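Local structure of ABC transporter substrate-binding protein-branched chain amino acid transport (Streptococcus pneumoniae, 4GNR) at residues V179-K193 / E208-I221. The protein binds isoleucine and probably other branched-chain amino acids, which it is likely to deliver to an ABC transporter for import into the cell. Sequence-based numbering, arbitrary orientation.
Sequences VAGDTDFQAALTKMK and EAGKIVNQARGMGI
Q215 OE1 takes two hydrogen bonds from opposite faces of its amide plane: F185 N comes in at 3.0 Å and Q186 NE2 at 3.1 Å. The other end of the same amide is held too, since Q215 NE2 donates to T183 O at 2.9 Å. Together the three bonds fix the amide's rotation and fasten the loop that leads into helix 186-193. Q186, bent at chi2 (-69°), turns its amide back across Q215, and a water links its NE2 to Q215 O.

Beside this amide the F185 ring has I212 CG1 over one face, 3.5 Å from the ring centroid in a CH-pi contact, while the Q215 amide sits at its edge. Further along, L189 CD1 packs on Q215 CB and CD2 on A216 CB; the M219 methyl CE, swung round by chi3 (65°), reaches L189 CB at 3.7 Å. Toward the C-terminal ends of both helices the extended K193 chain brings NZ to M219 O, 2.7 Å away and in the carbonyl plane, just where a Schellman motif with G220 closes helix 206-218. Near that helix's N-terminal end G181 N, in a type II turn, donates to E208 OE2 from above the carboxylate plane (2.9 Å).

Segments 186-193 and 208-218 cross at -48°; F185 and M192 touch strand 145-151, I212 strand 171-178 and A216 strand 225-227, as successive helical connections in the alpha/beta lobe of a periplasmic-binding-protein fold.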
# COMPACT_ATOMS: atom_id res chain seq x y z
N VAL A 179 -4.86 19.28 0.75
CA VAL A 179 -3.62 18.88 0.05
C VAL A 179 -2.63 18.26 1.06
O VAL A 179 -2.64 18.62 2.24
CB VAL A 179 -2.92 19.99 -0.73
CG1 VAL A 179 -3.84 20.52 -1.82
CG2 VAL A 179 -2.49 21.08 0.19
N ALA A 180 -1.81 17.33 0.59
CA ALA A 180 -0.81 16.71 1.45
C ALA A 180 0.01 17.82 2.10
O ALA A 180 0.40 18.81 1.47
CB ALA A 180 0.08 15.76 0.69
N GLY A 181 0.25 17.65 3.39
CA GLY A 181 1.00 18.60 4.20
C GLY A 181 0.10 19.46 5.07
O GLY A 181 0.55 20.03 6.09
N ASP A 182 -1.16 19.57 4.68
CA ASP A 182 -2.11 20.34 5.48
C ASP A 182 -2.27 19.73 6.86
O ASP A 182 -2.26 18.51 7.02
CB ASP A 182 -3.52 20.37 4.87
CG ASP A 182 -3.64 21.24 3.63
OD1 ASP A 182 -2.72 22.02 3.29
OD2 ASP A 182 -4.73 21.18 3.00
N THR A 183 -2.49 20.60 7.85
CA THR A 183 -2.75 20.12 9.21
C THR A 183 -4.06 20.72 9.78
O THR A 183 -4.52 20.32 10.84
CB THR A 183 -1.59 20.38 10.15
OG1 THR A 183 -1.49 21.79 10.33
CG2 THR A 183 -0.26 19.78 9.62
N ASP A 184 -4.67 21.66 9.06
CA ASP A 184 -5.93 22.37 9.46
C ASP A 184 -7.01 22.06 8.42
O ASP A 184 -6.84 22.40 7.25
CB ASP A 184 -5.64 23.89 9.53
CG ASP A 184 -6.87 24.76 9.86
OD1 ASP A 184 -8.02 24.33 9.78
OD2 ASP A 184 -6.67 25.96 10.16
N PHE A 185 -8.10 21.43 8.87
CA PHE A 185 -9.22 21.04 8.00
C PHE A 185 -10.55 21.65 8.48
O PHE A 185 -11.63 21.24 8.08
CB PHE A 185 -9.30 19.49 7.97
CG PHE A 185 -7.98 18.85 7.58
CD1 PHE A 185 -7.64 18.66 6.25
CD2 PHE A 185 -7.05 18.49 8.55
CE1 PHE A 185 -6.39 18.12 5.92
CE2 PHE A 185 -5.81 17.96 8.21
CZ PHE A 185 -5.49 17.78 6.90
N GLN A 186 -10.44 22.67 9.31
CA GLN A 186 -11.60 23.26 9.96
C GLN A 186 -12.67 23.84 9.05
O GLN A 186 -13.86 23.58 9.22
CB GLN A 186 -11.14 24.32 10.98
CG GLN A 186 -10.32 23.75 12.11
CD GLN A 186 -11.16 22.89 13.03
OE1 GLN A 186 -12.05 23.40 13.70
NE2 GLN A 186 -10.83 21.62 13.12
N ALA A 187 -12.25 24.63 8.08
CA ALA A 187 -13.23 25.28 7.20
C ALA A 187 -14.08 24.29 6.43
O ALA A 187 -15.31 24.42 6.36
CB ALA A 187 -12.54 26.25 6.24
N ALA A 188 -13.42 23.31 5.82
CA ALA A 188 -14.15 22.31 5.05
C ALA A 188 -15.08 21.49 5.93
O ALA A 188 -16.22 21.22 5.58
CB ALA A 188 -13.20 21.41 4.29
N LEU A 189 -14.55 21.05 7.07
CA LEU A 189 -15.35 20.23 7.98
C LEU A 189 -16.57 21.00 8.50
O LEU A 189 -17.67 20.46 8.60
CB LEU A 189 -14.47 19.67 9.09
CG LEU A 189 -13.47 18.60 8.66
CD1 LEU A 189 -12.52 18.29 9.80
CD2 LEU A 189 -14.20 17.32 8.22
N THR A 190 -16.37 22.27 8.82
CA THR A 190 -17.48 23.12 9.30
C THR A 190 -18.57 23.19 8.23
O THR A 190 -19.75 23.13 8.51
CB THR A 190 -17.01 24.51 9.69
OG1 THR A 190 -16.12 24.36 10.80
CG2 THR A 190 -18.17 25.43 10.07
N LYS A 191 -18.13 23.36 6.98
CA LYS A 191 -19.03 23.41 5.82
C LYS A 191 -19.83 22.10 5.62
O LYS A 191 -20.98 22.14 5.16
CB LYS A 191 -18.25 23.73 4.55
CG LYS A 191 -19.16 23.77 3.34
CD LYS A 191 -18.40 24.06 2.09
CE LYS A 191 -19.33 24.12 0.91
NZ LYS A 191 -18.57 24.42 -0.30
N MET A 192 -19.17 20.96 5.88
CA MET A 192 -19.81 19.63 5.78
C MET A 192 -20.82 19.30 6.87
O MET A 192 -21.86 18.73 6.59
CB MET A 192 -18.75 18.52 5.87
CG MET A 192 -17.78 18.55 4.77
SD MET A 192 -16.44 17.44 5.12
CE MET A 192 -15.44 17.99 3.76
N LYS A 193 -20.51 19.70 8.09
CA LYS A 193 -21.31 19.38 9.28
C LYS A 193 -22.79 19.71 9.27
O LYS A 193 -23.64 18.97 9.79
CB LYS A 193 -20.65 20.05 10.49
CG LYS A 193 -21.31 19.70 11.79
CD LYS A 193 -20.61 20.39 12.93
CE LYS A 193 -21.26 20.11 14.27
NZ LYS A 193 -20.56 20.86 15.35
N GLU A 208 -2.72 13.14 6.61
CA GLU A 208 -3.89 13.98 6.44
C GLU A 208 -5.17 13.27 6.91
O GLU A 208 -5.98 13.85 7.65
CB GLU A 208 -4.04 14.45 5.00
CG GLU A 208 -2.92 15.37 4.52
CD GLU A 208 -1.56 14.67 4.39
OE1 GLU A 208 -1.50 13.57 3.83
OE2 GLU A 208 -0.56 15.31 4.82
N ALA A 209 -5.37 12.03 6.46
CA ALA A 209 -6.58 11.33 6.82
C ALA A 209 -6.76 11.20 8.33
O ALA A 209 -7.87 11.36 8.82
CB ALA A 209 -6.64 9.97 6.14
N GLY A 210 -5.69 10.90 9.05
CA GLY A 210 -5.82 10.76 10.50
C GLY A 210 -6.21 12.08 11.16
O GLY A 210 -7.03 12.13 12.08
N LYS A 211 -5.59 13.18 10.71
CA LYS A 211 -5.93 14.52 11.24
C LYS A 211 -7.38 14.90 10.89
O LYS A 211 -8.08 15.53 11.68
CB LYS A 211 -4.94 15.56 10.73
CG LYS A 211 -3.53 15.37 11.27
CD LYS A 211 -2.57 16.43 10.73
CE LYS A 211 -1.12 16.23 11.16
NZ LYS A 211 -0.51 15.01 10.54
N ILE A 212 -7.83 14.53 9.69
CA ILE A 212 -9.22 14.78 9.26
C ILE A 212 -10.18 14.05 10.21
O ILE A 212 -11.17 14.62 10.66
CB ILE A 212 -9.42 14.39 7.80
CG1 ILE A 212 -8.70 15.39 6.88
CG2 ILE A 212 -10.92 14.28 7.48
CD1 ILE A 212 -8.54 14.92 5.47
N VAL A 213 -9.91 12.78 10.48
CA VAL A 213 -10.75 12.01 11.40
C VAL A 213 -10.77 12.68 12.78
O VAL A 213 -11.82 12.86 13.40
CB VAL A 213 -10.25 10.56 11.51
CG1 VAL A 213 -10.95 9.85 12.66
CG2 VAL A 213 -10.50 9.85 10.18
N ASN A 214 -9.59 13.07 13.22
CA ASN A 214 -9.41 13.72 14.50
C ASN A 214 -10.27 14.97 14.66
O ASN A 214 -10.95 15.20 15.68
CB ASN A 214 -7.96 14.15 14.64
CG ASN A 214 -7.71 14.80 15.95
OD1 ASN A 214 -7.73 16.02 16.02
ND2 ASN A 214 -7.66 14.02 17.01
N GLN A 215 -10.18 15.83 13.66
CA GLN A 215 -10.92 17.09 13.63
C GLN A 215 -12.42 16.91 13.38
O GLN A 215 -13.25 17.64 13.95
CB GLN A 215 -10.28 18.05 12.65
CG GLN A 215 -8.90 18.50 13.14
CD GLN A 215 -8.11 19.34 12.17
OE1 GLN A 215 -8.65 20.22 11.51
NE2 GLN A 215 -6.79 19.09 12.10
N ALA A 216 -12.78 15.96 12.53
CA ALA A 216 -14.20 15.71 12.23
C ALA A 216 -14.91 15.23 13.48
O ALA A 216 -15.95 15.78 13.88
CB ALA A 216 -14.34 14.68 11.09
N ARG A 217 -14.36 14.21 14.10
CA ARG A 217 -14.95 13.66 15.32
C ARG A 217 -14.94 14.72 16.42
O ARG A 217 -15.90 14.85 17.19
CB ARG A 217 -14.16 12.41 15.70
CG ARG A 217 -14.20 11.29 14.63
CD ARG A 217 -15.48 10.49 14.72
NE ARG A 217 -15.53 9.39 13.73
CZ ARG A 217 -16.20 9.40 12.56
NH1 ARG A 217 -16.87 10.46 12.16
NH2 ARG A 217 -16.21 8.31 11.82
N GLY A 218 -13.87 15.51 16.48
CA GLY A 218 -13.77 16.57 17.49
C GLY A 218 -14.89 17.60 17.38
O GLY A 218 -15.34 18.15 18.39
N MET A 219 -15.34 17.88 16.17
CA MET A 219 -16.43 18.84 16.01
C MET A 219 -17.81 18.17 15.94
O MET A 219 -18.80 18.81 15.57
CB MET A 219 -16.22 19.83 14.89
CG MET A 219 -16.27 19.23 13.55
SD MET A 219 -16.24 20.48 12.21
CE MET A 219 -14.62 21.16 12.44
N GLY A 220 -17.89 16.91 16.32
CA GLY A 220 -19.20 16.25 16.36
C GLY A 220 -19.71 15.51 15.17
O GLY A 220 -20.90 15.18 15.12
N ILE A 221 -18.86 15.31 14.19
CA ILE A 221 -19.24 14.52 13.00
C ILE A 221 -18.91 13.08 13.37
O ILE A 221 -17.75 12.72 13.55
CB ILE A 221 -18.46 14.93 11.78
CG1 ILE A 221 -18.80 16.38 11.40
CG2 ILE A 221 -18.78 13.99 10.62
CD1 ILE A 221 -17.89 16.94 10.33
O HOH W 1 -0.55 16.45 7.41
O HOH W 2 -12.21 19.99 15.05